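Local structure of uncharacterized protein (5AZ0) at residues A[200-210]-A[263-272]. The protein is an aldo-keto reductase of the silkworm that probably reduces aldehydes and ketones to alcohols with a nicotinamide cofactor. Residues are numbered along the deposited sequence; the frame is centred on the assembly and turned at random.
With ACT (acetate ion), chain J; ACT (acetate ion), chain D.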
loop_
_atom_site.group_PDB
_atom_site.type_symbol
_atom_site.label_atom_id
_atom_site.label_comp_id
_atom_site.label_asym_id
_atom_site.label_seq_id
_atom_site.Cartn_x
_atom_site.Cartn_y
_atom_site.Cartn_z
ATOM N N VAL A 200 5.504 -0.776 -6.717
ATOM C CA VAL A 200 6.474 -1.732 -7.248
ATOM C C VAL A 200 5.706 -2.735 -8.071
ATOM O O VAL A 200 4.649 -3.236 -7.668
ATOM C CB VAL A 200 7.240 -2.497 -6.186
ATOM C CG1 VAL A 200 8.571 -3.043 -6.773
ATOM C CG2 VAL A 200 7.563 -1.604 -4.997
ATOM N N ASN A 201 6.237 -3.014 -9.247
ATOM C CA ASN A 201 5.677 -3.989 -10.228
ATOM C C ASN A 201 6.793 -4.393 -11.267
ATOM O O ASN A 201 7.988 -4.114 -11.059
ATOM C CB ASN A 201 4.392 -3.421 -10.860
ATOM C CG ASN A 201 4.614 -2.043 -11.447
ATOM O OD1 ASN A 201 5.445 -1.880 -12.378
ATOM N ND2 ASN A 201 3.843 -1.050 -10.980
ATOM N N LEU A 202 6.448 -5.187 -12.280
ATOM C CA LEU A 202 7.478 -5.729 -13.166
ATOM C C LEU A 202 8.176 -4.633 -14.052
ATOM O O LEU A 202 9.330 -4.780 -14.362
ATOM C CB LEU A 202 6.934 -6.892 -13.959
ATOM C CG LEU A 202 6.620 -8.100 -13.118
ATOM C CD1 LEU A 202 5.764 -9.039 -13.932
ATOM C CD2 LEU A 202 7.887 -8.804 -12.615
ATOM N N ASN A 203 7.474 -3.552 -14.360
ATOM C CA ASN A 203 7.990 -2.438 -15.102
ATOM C C ASN A 203 8.647 -1.365 -14.269
ATOM O O ASN A 203 9.442 -0.590 -14.841
ATOM C CB ASN A 203 6.880 -1.763 -15.923
ATOM C CG ASN A 203 6.260 -2.707 -16.952
ATOM O OD1 ASN A 203 5.072 -2.698 -17.182
ATOM N ND2 ASN A 203 7.076 -3.553 -17.542
ATOM N N LEU A 204 8.280 -1.269 -12.957
ATOM C CA LEU A 204 8.870 -0.314 -12.040
ATOM C C LEU A 204 9.453 -1.028 -10.836
ATOM O O LEU A 204 8.833 -1.115 -9.754
ATOM C CB LEU A 204 7.843 0.693 -11.604
ATOM C CG LEU A 204 8.349 1.949 -10.876
ATOM C CD1 LEU A 204 8.951 2.923 -11.880
ATOM C CD2 LEU A 204 7.211 2.667 -10.103
ATOM N N SER A 205 10.652 -1.535 -10.990
ATOM C CA SER A 205 11.257 -2.328 -9.922
ATOM C C SER A 205 11.679 -1.538 -8.696
ATOM O O SER A 205 11.863 -2.150 -7.661
ATOM C CB SER A 205 12.528 -3.045 -10.436
ATOM O OG SER A 205 13.598 -2.089 -10.572
ATOM N N GLN A 206 11.988 -0.245 -8.852
ATOM C CA GLN A 206 12.580 0.631 -7.799
ATOM C C GLN A 206 13.732 -0.011 -7.050
ATOM O O GLN A 206 13.828 0.022 -5.807
ATOM C CB GLN A 206 11.479 1.167 -6.849
ATOM C CG GLN A 206 10.380 1.795 -7.670
ATOM C CD GLN A 206 9.884 3.078 -7.128
ATOM O OE1 GLN A 206 10.630 4.051 -7.037
ATOM N NE2 GLN A 206 8.607 3.119 -6.787
ATOM N N ALA A 207 14.622 -0.623 -7.825
ATOM C CA ALA A 207 15.684 -1.389 -7.231
ATOM C C ALA A 207 16.516 -0.610 -6.236
ATOM O O ALA A 207 16.769 -1.089 -5.131
ATOM C CB ALA A 207 16.596 -2.064 -8.320
ATOM N N ASP A 208 16.935 0.589 -6.576
ATOM C CA ASP A 208 17.786 1.355 -5.637
ATOM C C ASP A 208 16.987 1.726 -4.384
ATOM O O ASP A 208 17.504 1.649 -3.284
ATOM C CB ASP A 208 18.340 2.663 -6.270
ATOM C CG ASP A 208 19.442 2.400 -7.324
ATOM O OD1 ASP A 208 19.882 1.272 -7.470
ATOM O OD2 ASP A 208 19.801 3.333 -8.061
ATOM N N LEU A 209 15.756 2.204 -4.585
ATOM C CA LEU A 209 14.899 2.578 -3.419
ATOM C C LEU A 209 14.607 1.335 -2.509
ATOM O O LEU A 209 14.852 1.369 -1.312
ATOM C CB LEU A 209 13.642 3.292 -3.894
ATOM C CG LEU A 209 12.592 3.759 -2.825
ATOM C CD1 LEU A 209 13.253 4.572 -1.744
ATOM C CD2 LEU A 209 11.421 4.473 -3.544
ATOM N N VAL A 210 14.324 0.204 -3.122
ATOM C CA VAL A 210 14.075 -1.020 -2.348
ATOM C C VAL A 210 15.317 -1.437 -1.580
ATOM O O VAL A 210 15.247 -1.743 -0.403
ATOM C CB VAL A 210 13.563 -2.135 -3.269
ATOM C CG1 VAL A 210 13.536 -3.509 -2.584
ATOM C CG2 VAL A 210 12.183 -1.781 -3.789
ATOM N N ASN A 263 3.977 -12.876 -10.998
ATOM C CA ASN A 263 4.148 -11.483 -10.573
ATOM C C ASN A 263 4.178 -11.319 -9.038
ATOM O O ASN A 263 5.163 -10.808 -8.507
ATOM C CB ASN A 263 3.081 -10.635 -11.205
ATOM C CG ASN A 263 3.336 -9.149 -11.110
ATOM O OD1 ASN A 263 4.055 -8.630 -10.215
ATOM N ND2 ASN A 263 2.714 -8.430 -11.992
ATOM N N LEU A 264 3.170 -11.826 -8.313
ATOM C CA LEU A 264 3.181 -11.674 -6.844
ATOM C C LEU A 264 4.264 -12.455 -6.171
ATOM O O LEU A 264 4.867 -12.013 -5.165
ATOM C CB LEU A 264 1.824 -11.997 -6.180
ATOM C CG LEU A 264 0.699 -11.085 -6.610
ATOM C CD1 LEU A 264 -0.599 -11.374 -5.791
ATOM C CD2 LEU A 264 1.062 -9.617 -6.550
ATOM N N GLY A 265 4.505 -13.655 -6.661
ATOM C CA GLY A 265 5.545 -14.452 -6.072
ATOM C C GLY A 265 6.954 -13.886 -6.253
ATOM O O GLY A 265 7.812 -14.044 -5.391
ATOM N N TYR A 266 7.165 -13.220 -7.370
ATOM C CA TYR A 266 8.420 -12.536 -7.671
ATOM C C TYR A 266 8.670 -11.411 -6.605
ATOM O O TYR A 266 9.727 -11.386 -5.900
ATOM C CB TYR A 266 8.326 -11.993 -9.086
ATOM C CG TYR A 266 9.533 -11.173 -9.452
ATOM C CD1 TYR A 266 10.820 -11.760 -9.513
ATOM C CD2 TYR A 266 9.419 -9.806 -9.685
ATOM C CE1 TYR A 266 11.942 -11.005 -9.820
ATOM C CE2 TYR A 266 10.544 -9.030 -10.040
ATOM C CZ TYR A 266 11.806 -9.640 -10.120
ATOM O OH TYR A 266 12.909 -8.872 -10.458
ATOM N N LEU A 267 7.634 -10.588 -6.392
ATOM C CA LEU A 267 7.691 -9.507 -5.357
ATOM C C LEU A 267 7.947 -10.105 -4.020
ATOM O O LEU A 267 8.820 -9.612 -3.239
ATOM C CB LEU A 267 6.433 -8.607 -5.330
ATOM C CG LEU A 267 6.242 -7.819 -6.627
ATOM C CD1 LEU A 267 4.907 -7.120 -6.708
ATOM C CD2 LEU A 267 7.343 -6.773 -6.838
ATOM N N TYR A 268 7.264 -11.217 -3.740
ATOM C CA TYR A 268 7.443 -11.856 -2.449
ATOM C C TYR A 268 8.865 -12.279 -2.293
ATOM O O TYR A 268 9.455 -12.167 -1.217
ATOM C CB TYR A 268 6.523 -13.072 -2.323
ATOM C CG TYR A 268 6.860 -13.944 -1.184
ATOM C CD1 TYR A 268 6.704 -13.511 0.091
ATOM C CD2 TYR A 268 7.371 -15.219 -1.383
ATOM C CE1 TYR A 268 7.035 -14.300 1.179
ATOM C CE2 TYR A 268 7.703 -16.044 -0.289
ATOM C CZ TYR A 268 7.537 -15.574 1.008
ATOM O OH TYR A 268 7.905 -16.367 2.133
ATOM N N GLN A 269 9.398 -12.839 -3.377
ATOM C CA GLN A 269 10.756 -13.318 -3.398
ATOM C C GLN A 269 11.811 -12.175 -3.345
ATOM O O GLN A 269 12.881 -12.419 -2.882
ATOM C CB GLN A 269 11.007 -14.167 -4.656
ATOM C CG GLN A 269 12.252 -15.057 -4.508
ATOM C CD GLN A 269 12.344 -16.170 -5.568
ATOM O OE1 GLN A 269 11.401 -16.942 -5.771
ATOM N NE2 GLN A 269 13.480 -16.233 -6.243
ATOM N N ARG A 270 11.468 -10.958 -3.787
ATOM C CA ARG A 270 12.255 -9.755 -3.465
ATOM C C ARG A 270 12.147 -9.291 -2.010
ATOM O O ARG A 270 12.816 -8.315 -1.628
ATOM C CB ARG A 270 11.913 -8.601 -4.392
ATOM C CG ARG A 270 12.000 -8.917 -5.879
ATOM C CD ARG A 270 11.833 -7.644 -6.735
ATOM N NE ARG A 270 12.754 -6.564 -6.326
ATOM C CZ ARG A 270 12.560 -5.282 -6.618
ATOM N NH1 ARG A 270 11.499 -4.892 -7.314
ATOM N NH2 ARG A 270 13.395 -4.372 -6.159
ATOM N N GLY A 271 11.367 -9.986 -1.172
ATOM C CA GLY A 271 11.120 -9.533 0.207
ATOM C C GLY A 271 10.171 -8.327 0.309
ATOM O O GLY A 271 10.210 -7.578 1.277
ATOM N N ILE A 272 9.307 -8.169 -0.676
ATOM C CA ILE A 272 8.387 -7.061 -0.760
ATOM C C ILE A 272 6.959 -7.565 -0.461
ATOM O O ILE A 272 6.556 -8.586 -1.010
ATOM C CB ILE A 272 8.441 -6.454 -2.182
ATOM C CG1 ILE A 272 9.830 -5.842 -2.374
ATOM C CG2 ILE A 272 7.387 -5.390 -2.344
ATOM C CD1 ILE A 272 10.122 -5.275 -3.769
HETATM C C ACT J . 15.797 1.562 -9.915
HETATM O O ACT J . 16.757 1.662 -9.150
HETATM O OXT ACT J . 14.836 2.284 -9.683
HETATM C CH3 ACT J . 15.702 0.564 -11.049
HETATM C C ACT D . 8.792 6.512 -5.088
HETATM O O ACT D . 7.897 5.725 -5.679
HETATM O OXT ACT D . 8.755 6.920 -3.892
HETATM C CH3 ACT D . 10.017 7.058 -5.767
HETATM O O HOH W 1 10.006 -5.622 -9.708
#
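Ser205 O accepts two hydrogen bonds, from NH1 and NH2 of Arg270. Arg270 NH1 is 2.8 Å from Ser205 O, in the carbonyl plane and on a lone pair. Arg270 NH2 lies 3.1 Å from the same Ser205 O, and its approach is tilted 27° from that plane. The oxygen itself sits almost in the guanidinium plane. The arginine chain bends at chi3 (52°), and its end meets the loop edge-on to Ser205 O. Ile272 CD1 packs over the centre of one guanidinium face, and Val200 CG1 comes within 3.5 Å of Arg270 NH1. A water accepts weakly from Arg270 NH1 and donates to Asn201 O.

The fold is the (beta/alpha)8, or TIM, barrel of the aldo-keto reductases. Here the loop between strand 195-199 and helix 207-215 meets the end of helix 259-269. That helix ends in a Schellman motif at Gly271, just before strand 273-274. A leucine in place of Arg270 would probably leave Ser205 O without both side-chain donors and the water without its link across the contact.

Apolar contacts flank the guanidinium. Val200 CG1 touches Leu267 CD2 at 3.9 Å, and Val210 CG1 meets Ile272 CD1 at 4.0 Å. About one turn back along helix 259-269, Leu202 CD2 of the loop meets the Tyr266 ring obliquely, 3.5 Å from Tyr266 CD2. The other Leu202 methyl, CD1, lies against the Asn263 side chain. Leu303 of helix 297-304 touches both Leu202 and Tyr266.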